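Local atomic coordinates of transcriptional regulator (LacI family) (Clostridium acetobutylicum ATCC 824, PDB entry 3G85), a protein that probably binds regulatory DNA as a LacI-family transcription factor, its ligand-sensing region having the two-lobed periplasmic binding protein fold. Residues 24-29 with 224-229; 168-173 with 197-202; 178-183 with 204-209; 190-195 with 218-223; 238-243 with 275-280. One frame throughout, in Å; residues are numbered along the deposited sequence.

Contact 1 (24-29 with 224-229); sequences VNIISR and GMNDRE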
# COMPACT_ATOMS: atom_id res chain seq x y z
N VAL A 24 10.26 3.04 4.19
CA VAL A 24 10.48 4.50 4.30
C VAL A 24 10.26 5.21 2.98
O VAL A 24 9.90 6.39 2.97
CB VAL A 24 11.88 4.90 4.86
CG1 VAL A 24 12.08 4.34 6.25
CG2 VAL A 24 13.00 4.46 3.92
N ASN A 25 10.49 4.52 1.87
CA ASN A 25 10.35 5.17 0.56
C ASN A 25 8.94 5.62 0.24
O ASN A 25 8.73 6.54 -0.58
CB ASN A 25 10.86 4.25 -0.55
CG ASN A 25 12.33 4.05 -0.44
OD1 ASN A 25 12.78 3.18 0.28
ND2 ASN A 25 13.09 4.89 -1.10
N ILE A 26 7.96 4.97 0.87
CA ILE A 26 6.58 5.31 0.60
C ILE A 26 6.26 6.75 1.06
O ILE A 26 5.32 7.40 0.56
CB ILE A 26 5.59 4.28 1.22
CG1 ILE A 26 5.86 2.89 0.64
CG2 ILE A 26 4.15 4.68 0.87
CD1 ILE A 26 5.13 1.71 1.38
N ILE A 27 7.07 7.26 1.98
CA ILE A 27 6.76 8.53 2.61
C ILE A 27 6.76 9.67 1.57
O ILE A 27 6.01 10.61 1.69
CB ILE A 27 7.68 8.78 3.84
CG1 ILE A 27 6.96 9.64 4.91
CG2 ILE A 27 9.02 9.30 3.43
CD1 ILE A 27 7.04 11.12 4.68
N SER A 28 7.51 9.50 0.48
CA SER A 28 7.55 10.52 -0.55
C SER A 28 6.17 10.82 -1.18
O SER A 28 5.87 11.96 -1.51
CB SER A 28 8.58 10.16 -1.62
OG SER A 28 8.18 8.99 -2.32
N ARG A 29 5.36 9.79 -1.36
CA ARG A 29 4.03 9.96 -1.96
C ARG A 29 3.08 10.67 -1.02
O ARG A 29 2.22 11.45 -1.45
CB ARG A 29 3.45 8.58 -2.31
CG ARG A 29 4.36 7.82 -3.34
CD ARG A 29 3.63 6.57 -3.81
NE ARG A 29 2.52 6.92 -4.69
CZ ARG A 29 1.75 6.02 -5.29
NH1 ARG A 29 1.95 4.72 -5.05
NH2 ARG A 29 0.76 6.40 -6.09
N GLY A 224 1.55 -1.24 -6.67
CA GLY A 224 2.35 -0.01 -6.70
C GLY A 224 2.31 0.70 -5.37
O GLY A 224 1.25 1.17 -4.93
N MSE A 225 3.45 0.75 -4.69
CA MSE A 225 3.50 1.38 -3.36
C MSE A 225 4.37 2.62 -3.39
O MSE A 225 4.05 3.62 -2.75
CB MSE A 225 4.02 0.40 -2.31
CG MSE A 225 3.31 -0.93 -2.34
SE MSE A 225 3.73 -1.91 -0.69
CE MSE A 225 2.34 -3.18 -0.79
N ASN A 226 5.50 2.52 -4.10
CA ASN A 226 6.42 3.65 -4.24
C ASN A 226 6.06 4.47 -5.48
O ASN A 226 5.14 4.14 -6.24
CB ASN A 226 7.90 3.19 -4.30
CG ASN A 226 8.38 2.58 -2.97
OD1 ASN A 226 8.10 3.08 -1.90
ND2 ASN A 226 9.09 1.47 -3.07
N ASP A 227 6.78 5.56 -5.67
CA ASP A 227 6.60 6.47 -6.81
C ASP A 227 6.36 5.74 -8.15
O ASP A 227 7.17 4.94 -8.58
CB ASP A 227 7.85 7.35 -6.85
CG ASP A 227 7.71 8.56 -7.73
OD1 ASP A 227 7.19 8.45 -8.87
OD2 ASP A 227 8.21 9.63 -7.28
N ARG A 228 5.21 6.00 -8.79
CA ARG A 228 4.81 5.40 -10.07
C ARG A 228 5.88 5.49 -11.19
O ARG A 228 5.91 4.64 -12.11
CB ARG A 228 3.54 6.08 -10.59
CG ARG A 228 2.26 5.83 -9.77
CD ARG A 228 1.07 6.51 -10.51
NE ARG A 228 -0.20 6.13 -9.89
CZ ARG A 228 -1.32 6.87 -9.87
NH1 ARG A 228 -1.33 8.07 -10.44
NH2 ARG A 228 -2.42 6.40 -9.27
N GLU A 229 6.74 6.50 -11.15
CA GLU A 229 7.71 6.66 -12.23
C GLU A 229 8.77 5.53 -12.32
O GLU A 229 9.33 5.29 -13.40
CB GLU A 229 8.38 8.04 -12.20
CG GLU A 229 7.47 9.11 -12.81
CD GLU A 229 8.14 10.44 -13.08
OE1 GLU A 229 9.39 10.52 -13.14
OE2 GLU A 229 7.38 11.42 -13.22
O HOH W 1 8.56 6.26 -3.48
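R29 reaches from the first turn of helix 27-40 across the loop that follows strand 219-224, and its side chain lies alongside the backbone of M225 and N226. Its CD rests 3.2 Å from M225 O. The bend at chi3 (71°) turns the guanidinium back so that NH1 meets the same carbonyl: the bond from R29 NH1 to M225 O is weak at 3.3 Å, though nearly straight at 170°, and the oxygen sits at the edge of the guanidinium, near its plane. The stronger partners of this arginine are acids beyond the loop, E246 at NE and D242 at NH2. R228 shares D242, so the approach of R29 NH2 to R228 NE, 3.9 Å, is two cations gathered on one carboxylate.

N226 fills the other end. Its OD1 lies 3.3 Å from N25 CB and 3.4 Å from I26 CG1, the amide crossing I26 at about a right angle. I26, branched and apolar, lays CD1 against M225 CB at 4.1 Å, and the same side chain also touches I245 and W18. Between the segments a water donates to N25 O and accepts from D227 N.

A long cation with several N-H groups suits a place where carbonyls and acids converge; the apolar part is small, so polar and charged groups, with one bridging water, do much of the joining of the two lobes here.

Contact 2 (168-173 with 197-202); sequences AENSIH and DSIALG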
# COMPACT_ATOMS: atom_id res chain seq x y z
N ALA A 168 9.53 -12.67 0.62
CA ALA A 168 10.63 -11.76 0.30
C ALA A 168 10.66 -10.56 1.23
O ALA A 168 9.62 -10.13 1.75
CB ALA A 168 10.50 -11.28 -1.15
N GLU A 169 11.85 -9.99 1.41
CA GLU A 169 11.94 -8.66 2.04
C GLU A 169 11.47 -7.58 1.08
O GLU A 169 11.67 -7.70 -0.14
CB GLU A 169 13.37 -8.35 2.44
CG GLU A 169 13.69 -8.73 3.86
CD GLU A 169 15.18 -8.88 4.06
OE1 GLU A 169 15.98 -8.42 3.18
OE2 GLU A 169 15.56 -9.47 5.11
N ASN A 170 10.84 -6.54 1.65
CA ASN A 170 10.28 -5.49 0.82
C ASN A 170 11.35 -4.48 0.43
O ASN A 170 11.42 -3.37 1.01
CB ASN A 170 9.11 -4.78 1.49
CG ASN A 170 8.35 -3.89 0.53
OD1 ASN A 170 8.69 -3.77 -0.66
ND2 ASN A 170 7.31 -3.25 1.04
N SER A 171 12.17 -4.85 -0.55
CA SER A 171 13.22 -3.94 -1.06
C SER A 171 13.60 -4.46 -2.43
O SER A 171 13.20 -5.60 -2.80
CB SER A 171 14.44 -3.92 -0.14
OG SER A 171 15.08 -5.18 -0.11
N ILE A 172 14.35 -3.66 -3.18
CA ILE A 172 14.84 -4.13 -4.46
C ILE A 172 15.76 -5.34 -4.25
O ILE A 172 15.66 -6.36 -4.97
CB ILE A 172 15.52 -3.01 -5.26
CG1 ILE A 172 14.48 -1.89 -5.56
CG2 ILE A 172 16.08 -3.55 -6.60
CD1 ILE A 172 15.05 -0.76 -6.37
N HIS A 173 16.66 -5.24 -3.27
CA HIS A 173 17.53 -6.41 -2.95
C HIS A 173 16.70 -7.64 -2.56
O HIS A 173 17.03 -8.77 -2.94
CB HIS A 173 18.55 -6.06 -1.85
CG HIS A 173 19.50 -7.17 -1.53
ND1 HIS A 173 20.16 -7.89 -2.51
CD2 HIS A 173 19.89 -7.70 -0.34
CE1 HIS A 173 20.93 -8.81 -1.94
NE2 HIS A 173 20.79 -8.71 -0.62
N ASP A 197 6.11 -3.00 -5.65
CA ASP A 197 6.88 -2.62 -6.83
C ASP A 197 8.38 -2.72 -6.60
O ASP A 197 9.10 -3.03 -7.55
CB ASP A 197 6.55 -1.20 -7.30
CG ASP A 197 6.82 -0.18 -6.21
OD1 ASP A 197 6.14 -0.25 -5.17
OD2 ASP A 197 7.78 0.63 -6.37
N SER A 198 8.86 -2.54 -5.37
CA SER A 198 10.31 -2.67 -5.11
C SER A 198 10.73 -4.11 -5.38
O SER A 198 11.79 -4.38 -5.94
CB SER A 198 10.66 -2.33 -3.65
OG SER A 198 10.52 -0.94 -3.45
N ILE A 199 9.88 -5.05 -4.96
CA ILE A 199 10.13 -6.45 -5.21
C ILE A 199 10.21 -6.68 -6.71
O ILE A 199 11.13 -7.35 -7.22
CB ILE A 199 9.06 -7.32 -4.51
CG1 ILE A 199 9.34 -7.40 -2.99
CG2 ILE A 199 8.97 -8.71 -5.17
CD1 ILE A 199 8.26 -8.09 -2.24
N ALA A 200 9.25 -6.14 -7.45
CA ALA A 200 9.21 -6.31 -8.91
C ALA A 200 10.45 -5.75 -9.61
O ALA A 200 10.98 -6.35 -10.55
CB ALA A 200 7.94 -5.67 -9.48
N LEU A 201 10.93 -4.61 -9.13
CA LEU A 201 12.13 -4.02 -9.74
C LEU A 201 13.37 -4.90 -9.54
O LEU A 201 14.18 -5.07 -10.47
CB LEU A 201 12.41 -2.62 -9.18
CG LEU A 201 11.35 -1.59 -9.60
CD1 LEU A 201 11.62 -0.29 -8.80
CD2 LEU A 201 11.28 -1.39 -11.16
N GLY A 202 13.48 -5.51 -8.37
CA GLY A 202 14.56 -6.46 -8.09
C GLY A 202 14.45 -7.71 -8.96
O GLY A 202 15.46 -8.23 -9.47
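I172, in the first turn of helix 172-182, packs along the flank of helix 197-209, and each of its side-chain atoms has a place there. CB stands 4.0 Å from S198 O. From it CG1, set beside the backbone N (chi1 -62°), continues past the same oxygen at 3.7 Å, and the extended chi2 carries CD1 on to L201 CD1, 4.2 Å away. The other branch, CG2, drops onto G202, 3.6 Å from its CA. A beta-branched residue suits this position because its two branches reach different parts of the helix, one following S198 and L201, the other meeting the bare backbone of G202.

That glycine lets the chains come close: G202 CA lies 3.3 Å from I172 O in a CA-H...O contact, and a second such contact joins I172 CA to S198 O. No conventional hydrogen bond crosses between the segments, so these weak polar contacts work beside the apolar packing.

Toward the strand end, at A168 and E169, I199 sends CG1 over E169 O at 3.7 Å and CD1 to A168 CB at 4.0 Å, where I133 of the adjoining strand also touches both A168 and I199. S198 CB faces S171 C and N170 OD1; that amide oxygen accepts from S196, while S171 OG caps its own helix at G174 N.

N170 centres an inverse gamma turn, and S171 then provides the N-cap, so strand 165-167 leads abruptly through the turn into helix 172-182, which lies next to helix 197-209. Alternating strands and helices of this kind are characteristic of the alpha/beta lobes of periplasmic binding protein-like folds.

Contact 3 (178-183 with 204-209); sequences AAKKLM and ISVLNK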
# COMPACT_ATOMS: atom_id res chain seq x y z
N ALA A 178 14.60 -13.03 -4.04
CA ALA A 178 13.43 -13.84 -4.33
C ALA A 178 13.48 -14.41 -5.75
O ALA A 178 13.12 -15.56 -5.97
CB ALA A 178 12.13 -13.02 -4.12
N ALA A 179 13.92 -13.61 -6.72
CA ALA A 179 13.98 -14.06 -8.11
C ALA A 179 15.01 -15.18 -8.27
O ALA A 179 14.82 -16.09 -9.10
CB ALA A 179 14.33 -12.90 -9.04
N LYS A 180 16.10 -15.09 -7.52
CA LYS A 180 17.15 -16.12 -7.56
C LYS A 180 16.59 -17.48 -7.08
O LYS A 180 16.90 -18.53 -7.65
CB LYS A 180 18.37 -15.69 -6.75
CG LYS A 180 19.14 -14.56 -7.41
CD LYS A 180 20.43 -14.20 -6.66
CE LYS A 180 21.15 -13.04 -7.34
NZ LYS A 180 22.46 -12.74 -6.64
N LYS A 181 15.72 -17.44 -6.08
CA LYS A 181 15.01 -18.65 -5.63
C LYS A 181 13.98 -19.09 -6.65
O LYS A 181 13.92 -20.28 -6.99
CB LYS A 181 14.30 -18.41 -4.30
CG LYS A 181 15.20 -17.96 -3.23
CD LYS A 181 14.42 -17.69 -1.95
CE LYS A 181 15.35 -16.99 -0.96
NZ LYS A 181 14.67 -16.53 0.28
N LEU A 182 13.17 -18.15 -7.13
CA LEU A 182 12.20 -18.42 -8.20
C LEU A 182 12.89 -19.18 -9.32
O LEU A 182 12.34 -20.14 -9.84
CB LEU A 182 11.58 -17.14 -8.78
CG LEU A 182 10.49 -17.24 -9.85
CD1 LEU A 182 9.23 -17.97 -9.30
CD2 LEU A 182 10.09 -15.87 -10.43
N MSE A 183 14.10 -18.74 -9.67
CA MSE A 183 14.86 -19.34 -10.77
C MSE A 183 15.32 -20.78 -10.49
O MSE A 183 15.62 -21.52 -11.42
CB MSE A 183 16.06 -18.47 -11.16
CG MSE A 183 15.71 -17.09 -11.72
SE MSE A 183 14.84 -17.20 -13.45
CE MSE A 183 12.96 -17.32 -12.98
N ILE A 204 13.02 -8.02 -11.96
CA ILE A 204 13.38 -7.70 -13.32
C ILE A 204 14.90 -7.55 -13.47
O ILE A 204 15.44 -7.91 -14.54
CB ILE A 204 12.61 -6.45 -13.79
CG1 ILE A 204 11.16 -6.83 -14.05
CG2 ILE A 204 13.20 -5.82 -15.02
CD1 ILE A 204 10.25 -5.66 -13.80
N SER A 205 15.59 -7.07 -12.42
CA SER A 205 17.06 -6.98 -12.42
C SER A 205 17.63 -8.37 -12.78
O SER A 205 18.48 -8.52 -13.68
CB SER A 205 17.58 -6.53 -11.04
OG SER A 205 18.99 -6.50 -10.96
N VAL A 206 17.13 -9.39 -12.09
CA VAL A 206 17.63 -10.76 -12.25
C VAL A 206 17.18 -11.34 -13.60
O VAL A 206 18.00 -11.91 -14.34
CB VAL A 206 17.18 -11.65 -11.08
CG1 VAL A 206 17.55 -13.13 -11.34
CG2 VAL A 206 17.82 -11.18 -9.81
N LEU A 207 15.90 -11.20 -13.94
CA LEU A 207 15.39 -11.70 -15.22
C LEU A 207 16.12 -11.09 -16.42
O LEU A 207 16.35 -11.78 -17.43
CB LEU A 207 13.88 -11.46 -15.35
CG LEU A 207 12.90 -12.01 -14.32
CD1 LEU A 207 11.50 -11.76 -14.82
CD2 LEU A 207 13.11 -13.48 -13.99
N ASN A 208 16.47 -9.81 -16.33
CA ASN A 208 17.27 -9.16 -17.38
C ASN A 208 18.69 -9.76 -17.51
O ASN A 208 19.14 -10.05 -18.63
CB ASN A 208 17.35 -7.65 -17.15
CG ASN A 208 16.04 -6.94 -17.51
OD1 ASN A 208 15.15 -7.54 -18.12
ND2 ASN A 208 15.94 -5.66 -17.15
N LYS A 209 19.38 -9.93 -16.39
CA LYS A 209 20.71 -10.54 -16.35
C LYS A 209 20.69 -11.95 -16.95
O LYS A 209 21.60 -12.34 -17.67
CB LYS A 209 21.26 -10.61 -14.91
CG LYS A 209 21.96 -9.36 -14.39
CD LYS A 209 22.71 -9.60 -13.06
CE LYS A 209 24.06 -10.31 -13.29
NZ LYS A 209 25.09 -10.13 -12.20
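A179 and V206 form the centre of an apolar contact between helices 172-182 and 197-209. A179 CB stands 3.7 Å from V206 CB and about equally far from both valine methyls, 4.0 Å each to V206 CG1 and CG2, so the alanine methyl sits in the fork of the valine. The small residue suits the closest point, where the CA atoms are 6.4 Å apart, and the beta-branched one spreads its methyls around it.

The second apolar group is M183 with L207. M183 is a selenomethionine, and its bends at chi2 (-67°) and chi3 (89°) fold the chain so that SE and CE both come up to one leucine methyl. CE is 4.0 Å from L207 CD2 and SE 4.1 Å, with the two side chains crossing at about a right angle. A flexible, unbranched chain can fit itself to the leucine in this way, and L207 goes on to touch I220 of the sheet underneath.

A lysine adds a looser contact through its aliphatic stem: K180 CG lies 4.4 Å from V206 CG2, while the chain runs on extended and the residue is exposed to solvent, in keeping with the amphipathic character of the helix.

No hydrogen bond passes between the segments. Two neighbouring helices packed on the same face of a mainly parallel sheet through small and branched residues are characteristic of the three-layer alpha/beta/alpha sandwich of this lobe.

Contact 4 (190-195 with 218-223); sequences KALFCN and IEIVAI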
# COMPACT_ATOMS: atom_id res chain seq x y z
N LYS A 190 4.41 -18.80 -15.74
CA LYS A 190 4.63 -17.73 -16.69
C LYS A 190 4.00 -16.38 -16.27
O LYS A 190 4.17 -15.38 -16.95
CB LYS A 190 4.11 -18.14 -18.06
CG LYS A 190 4.95 -19.24 -18.77
CD LYS A 190 4.50 -19.41 -20.21
CE LYS A 190 5.19 -18.39 -21.13
NZ LYS A 190 4.20 -17.71 -22.01
N ALA A 191 3.27 -16.40 -15.16
CA ALA A 191 2.69 -15.19 -14.59
C ALA A 191 3.27 -15.02 -13.20
O ALA A 191 3.48 -16.01 -12.47
CB ALA A 191 1.18 -15.31 -14.51
N LEU A 192 3.56 -13.77 -12.84
CA LEU A 192 4.11 -13.49 -11.53
C LEU A 192 3.45 -12.26 -10.92
O LEU A 192 3.46 -11.20 -11.52
CB LEU A 192 5.64 -13.28 -11.64
CG LEU A 192 6.34 -12.86 -10.33
CD1 LEU A 192 6.32 -13.99 -9.29
CD2 LEU A 192 7.77 -12.41 -10.62
N PHE A 193 2.89 -12.43 -9.73
CA PHE A 193 2.38 -11.33 -8.93
C PHE A 193 3.41 -10.92 -7.86
O PHE A 193 3.88 -11.77 -7.09
CB PHE A 193 1.08 -11.77 -8.27
CG PHE A 193 0.49 -10.77 -7.31
CD1 PHE A 193 -0.05 -9.56 -7.78
CD2 PHE A 193 0.42 -11.07 -5.96
CE1 PHE A 193 -0.65 -8.66 -6.91
CE2 PHE A 193 -0.19 -10.14 -5.04
CZ PHE A 193 -0.70 -8.94 -5.54
N CYS A 194 3.75 -9.64 -7.81
CA CYS A 194 4.61 -9.15 -6.71
C CYS A 194 3.80 -8.18 -5.88
O CYS A 194 3.19 -7.27 -6.42
CB CYS A 194 5.85 -8.43 -7.25
SG CYS A 194 6.94 -9.46 -8.28
N ASN A 195 3.78 -8.36 -4.57
CA ASN A 195 2.91 -7.48 -3.77
C ASN A 195 3.61 -6.17 -3.38
O ASN A 195 3.11 -5.42 -2.53
CB ASN A 195 2.27 -8.23 -2.56
CG ASN A 195 3.23 -8.49 -1.41
OD1 ASN A 195 4.44 -8.39 -1.56
ND2 ASN A 195 2.68 -8.82 -0.23
N ILE A 218 7.96 -14.54 -18.88
CA ILE A 218 7.30 -14.24 -17.60
C ILE A 218 6.62 -12.88 -17.68
O ILE A 218 7.23 -11.89 -18.12
CB ILE A 218 8.29 -14.23 -16.39
CG1 ILE A 218 8.90 -15.61 -16.18
CG2 ILE A 218 7.58 -13.78 -15.08
CD1 ILE A 218 9.84 -15.72 -15.02
N GLU A 219 5.35 -12.82 -17.27
CA GLU A 219 4.64 -11.53 -17.21
C GLU A 219 4.43 -11.13 -15.74
O GLU A 219 4.05 -11.94 -14.93
CB GLU A 219 3.31 -11.60 -17.94
CG GLU A 219 2.79 -10.22 -18.25
CD GLU A 219 1.65 -10.19 -19.25
OE1 GLU A 219 1.50 -11.14 -20.06
OE2 GLU A 219 0.89 -9.20 -19.20
N ILE A 220 4.70 -9.87 -15.41
CA ILE A 220 4.64 -9.43 -14.01
C ILE A 220 3.54 -8.40 -13.81
O ILE A 220 3.34 -7.54 -14.65
CB ILE A 220 6.00 -8.78 -13.59
CG1 ILE A 220 7.13 -9.78 -13.80
CG2 ILE A 220 5.91 -8.27 -12.11
CD1 ILE A 220 8.58 -9.19 -13.76
N VAL A 221 2.85 -8.49 -12.69
CA VAL A 221 1.97 -7.41 -12.23
C VAL A 221 2.39 -7.17 -10.79
O VAL A 221 2.61 -8.12 -10.04
CB VAL A 221 0.48 -7.76 -12.26
CG1 VAL A 221 -0.38 -6.62 -11.63
CG2 VAL A 221 0.04 -7.97 -13.72
N ALA A 222 2.54 -5.91 -10.42
CA ALA A 222 2.98 -5.62 -9.06
C ALA A 222 2.02 -4.64 -8.43
O ALA A 222 1.38 -3.88 -9.12
CB ALA A 222 4.36 -5.01 -9.08
N ILE A 223 1.95 -4.65 -7.10
CA ILE A 223 1.20 -3.63 -6.36
C ILE A 223 2.08 -2.38 -6.25
O ILE A 223 3.24 -2.46 -5.81
CB ILE A 223 0.80 -4.12 -4.95
CG1 ILE A 223 -0.12 -5.36 -5.02
CG2 ILE A 223 0.18 -2.96 -4.11
CD1 ILE A 223 -1.49 -5.05 -5.68
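F193 brings the CZ end of its ring against I223, two positions farther along the neighbouring strand than its own bridge partner V221. With CG anti to the backbone N (chi1 175°), the ring runs lengthwise along the sheet, and its CZ reaches I223 CG1 at 3.7 Å, the two side chains meeting obliquely. A large aromatic suits this face because helix 140-155 packs against the ring, with F149 stacked on it and N146 touching it, while helix 111-124 covers A191 and V221.

The face shared by L192, C194, I220 and A222 is aliphatic apart from C194. L192 and I220 lie side by side and point the same way, CD2 to CG1 at 4.2 Å. C194 SG rests 4.1 Å from I220 CG2, and the cysteine CB meets A222 CB. Helix 197-209 packs on this face, with I199 and A200 on the small C194 and A222, and V203 and I204 on L192 and I220.

The strands 191-194 and 219-223 run parallel, 15° apart, joined by five backbone hydrogen bonds that alternate in direction. L192 is used at both N and O: its N donates to E219 O at 2.8 Å, and its O accepts from V221 N at 3.0 Å. C194 does likewise, with V221 O and I223 N. E219, at the start of its strand, turns its carboxylate to K125 and Y127.

The backbone bonds therefore satisfy the inward-facing N-H and C=O groups, while A191, F193 and A222 bond to the flanking strands; together they close a beta-alpha-beta unit whose side chains supply two largely apolar faces on which helices pack.

Contact 5 (238-243 with 275-280); sequences VTIVDI and PLILRN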
# COMPACT_ATOMS: atom_id res chain seq x y z
N VAL A 238 6.75 -1.95 -15.90
CA VAL A 238 6.02 -2.94 -15.13
C VAL A 238 4.58 -2.47 -14.94
O VAL A 238 4.32 -1.34 -14.46
CB VAL A 238 6.66 -3.09 -13.74
CG1 VAL A 238 5.88 -4.12 -12.83
CG2 VAL A 238 8.10 -3.48 -13.87
N THR A 239 3.65 -3.35 -15.31
CA THR A 239 2.25 -3.11 -15.04
C THR A 239 1.97 -3.17 -13.55
O THR A 239 2.44 -4.07 -12.87
CB THR A 239 1.37 -4.12 -15.78
OG1 THR A 239 1.41 -3.78 -17.17
CG2 THR A 239 -0.09 -4.07 -15.26
N ILE A 240 1.24 -2.18 -13.08
CA ILE A 240 0.90 -2.11 -11.66
C ILE A 240 -0.58 -1.91 -11.35
O ILE A 240 -1.37 -1.39 -12.15
CB ILE A 240 1.66 -0.97 -10.94
CG1 ILE A 240 1.18 0.42 -11.47
CG2 ILE A 240 3.18 -1.15 -11.04
CD1 ILE A 240 1.82 1.63 -10.71
N VAL A 241 -0.96 -2.33 -10.15
CA VAL A 241 -2.22 -1.95 -9.56
C VAL A 241 -1.81 -0.99 -8.42
O VAL A 241 -1.12 -1.39 -7.47
CB VAL A 241 -3.07 -3.13 -9.06
CG1 VAL A 241 -4.48 -2.59 -8.75
CG2 VAL A 241 -3.13 -4.25 -10.15
N ASP A 242 -2.15 0.28 -8.58
CA ASP A 242 -1.51 1.32 -7.77
C ASP A 242 -2.34 1.65 -6.56
O ASP A 242 -3.57 1.72 -6.63
CB ASP A 242 -1.29 2.60 -8.60
CG ASP A 242 -0.42 3.62 -7.90
OD1 ASP A 242 0.64 3.24 -7.35
OD2 ASP A 242 -0.79 4.82 -7.90
N ILE A 243 -1.66 1.83 -5.43
CA ILE A 243 -2.31 2.41 -4.27
C ILE A 243 -2.17 3.94 -4.48
O ILE A 243 -1.07 4.42 -4.44
CB ILE A 243 -1.61 2.06 -2.98
CG1 ILE A 243 -1.50 0.55 -2.81
CG2 ILE A 243 -2.40 2.62 -1.79
CD1 ILE A 243 -0.82 0.14 -1.48
N PRO A 275 -6.07 1.93 -9.18
CA PRO A 275 -6.18 1.67 -10.63
C PRO A 275 -5.17 0.66 -11.17
O PRO A 275 -3.99 0.67 -10.75
CB PRO A 275 -5.84 3.02 -11.27
CG PRO A 275 -4.91 3.66 -10.29
CD PRO A 275 -5.48 3.25 -8.91
N LEU A 276 -5.62 -0.17 -12.10
CA LEU A 276 -4.67 -0.94 -12.89
C LEU A 276 -4.06 -0.05 -13.95
O LEU A 276 -4.77 0.57 -14.79
CB LEU A 276 -5.33 -2.18 -13.51
CG LEU A 276 -4.54 -2.99 -14.56
CD1 LEU A 276 -3.45 -3.82 -13.91
CD2 LEU A 276 -5.52 -3.91 -15.28
N ILE A 277 -2.74 0.07 -13.91
CA ILE A 277 -2.03 0.95 -14.83
C ILE A 277 -1.21 0.07 -15.75
O ILE A 277 -0.20 -0.46 -15.37
CB ILE A 277 -1.17 1.98 -14.11
CG1 ILE A 277 -2.01 2.77 -13.10
CG2 ILE A 277 -0.45 2.91 -15.13
CD1 ILE A 277 -1.27 3.86 -12.33
N LEU A 278 -1.69 -0.10 -16.99
CA LEU A 278 -1.01 -0.96 -17.96
C LEU A 278 0.26 -0.31 -18.48
O LEU A 278 0.25 0.85 -18.94
CB LEU A 278 -1.94 -1.29 -19.14
CG LEU A 278 -3.28 -1.98 -18.86
CD1 LEU A 278 -4.08 -2.19 -20.17
CD2 LEU A 278 -3.06 -3.29 -18.15
N ARG A 279 1.36 -1.03 -18.37
CA ARG A 279 2.63 -0.59 -18.91
C ARG A 279 2.98 -1.52 -20.05
O ARG A 279 2.65 -2.70 -20.02
CB ARG A 279 3.72 -0.59 -17.83
CG ARG A 279 3.91 0.75 -17.15
CD ARG A 279 2.72 1.12 -16.31
NE ARG A 279 2.91 2.39 -15.57
CZ ARG A 279 3.50 2.47 -14.38
NH1 ARG A 279 3.95 1.37 -13.79
NH2 ARG A 279 3.60 3.64 -13.75
N ASN A 280 3.60 -0.96 -21.09
CA ASN A 280 3.97 -1.66 -22.35
C ASN A 280 3.45 -0.97 -23.59
O ASN A 280 2.35 -0.43 -23.60
CB ASN A 280 3.58 -3.13 -22.42
CG ASN A 280 4.65 -3.97 -23.10
OD1 ASN A 280 5.80 -3.51 -23.27
ND2 ASN A 280 4.30 -5.21 -23.49
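I240 and I277 lie side by side, pointing the same way, with I240 CG1 3.9 Å from I277 CB, as befits facing residues of an antiparallel hydrogen-bonded pair. Their backbones exchange two bonds, the shorter and straighter from I277 N to I240 O at 2.7 Å and 177°. I240 carries its CG1 between the backbone N and the carbonyl carbon (chi1 66°), which puts this branch against one face of the guanidinium of R279, CG1 lying 3.7 Å from NH1. The edge of that flat group does the polar work, for V238 O lies in its plane, 2.8 Å from R279 NH1. A long arginine can so cover an apolar branch and still bind a carbonyl; NH1 also bonds T231, and NH2 makes a weak bond to R228 O.

On the other face L276 crosses T239 and V241 obliquely, its CD1 touching T239 CG2 at 3.6 Å and V241 CG2 at 3.8 Å. T239 suits both needs: its methyl packs while OG1 accepts from R279 N at 3.0 Å. D242 N binds P275 O, and the carboxylate of D242 pairs with R228 and R29.

A short antiparallel strand added at the edge of an otherwise parallel sheet is the final piece of this lobe, as in periplasmic binding protein-like domains.

From the N terminus, the chain first supplies 24-29, at the start of a helix following the first strand of the other lobe; contact 1 closes only 195 residues later, making the longest loop and tying the two lobes together. Within that loop lie contacts 2, 3 and 4, which cross one another because their segments alternate: contacts 2 and 3 join the same two helices at different heights, and contact 4 pairs the strands beneath helix 197-209. Contact 5 follows in series, closing a shorter loop through helix 245-260; its strand 239-242 lies next to 219-224, and 276-277 forms the edge. A backbone bond of G224 with V241 connects contacts 1 and 5.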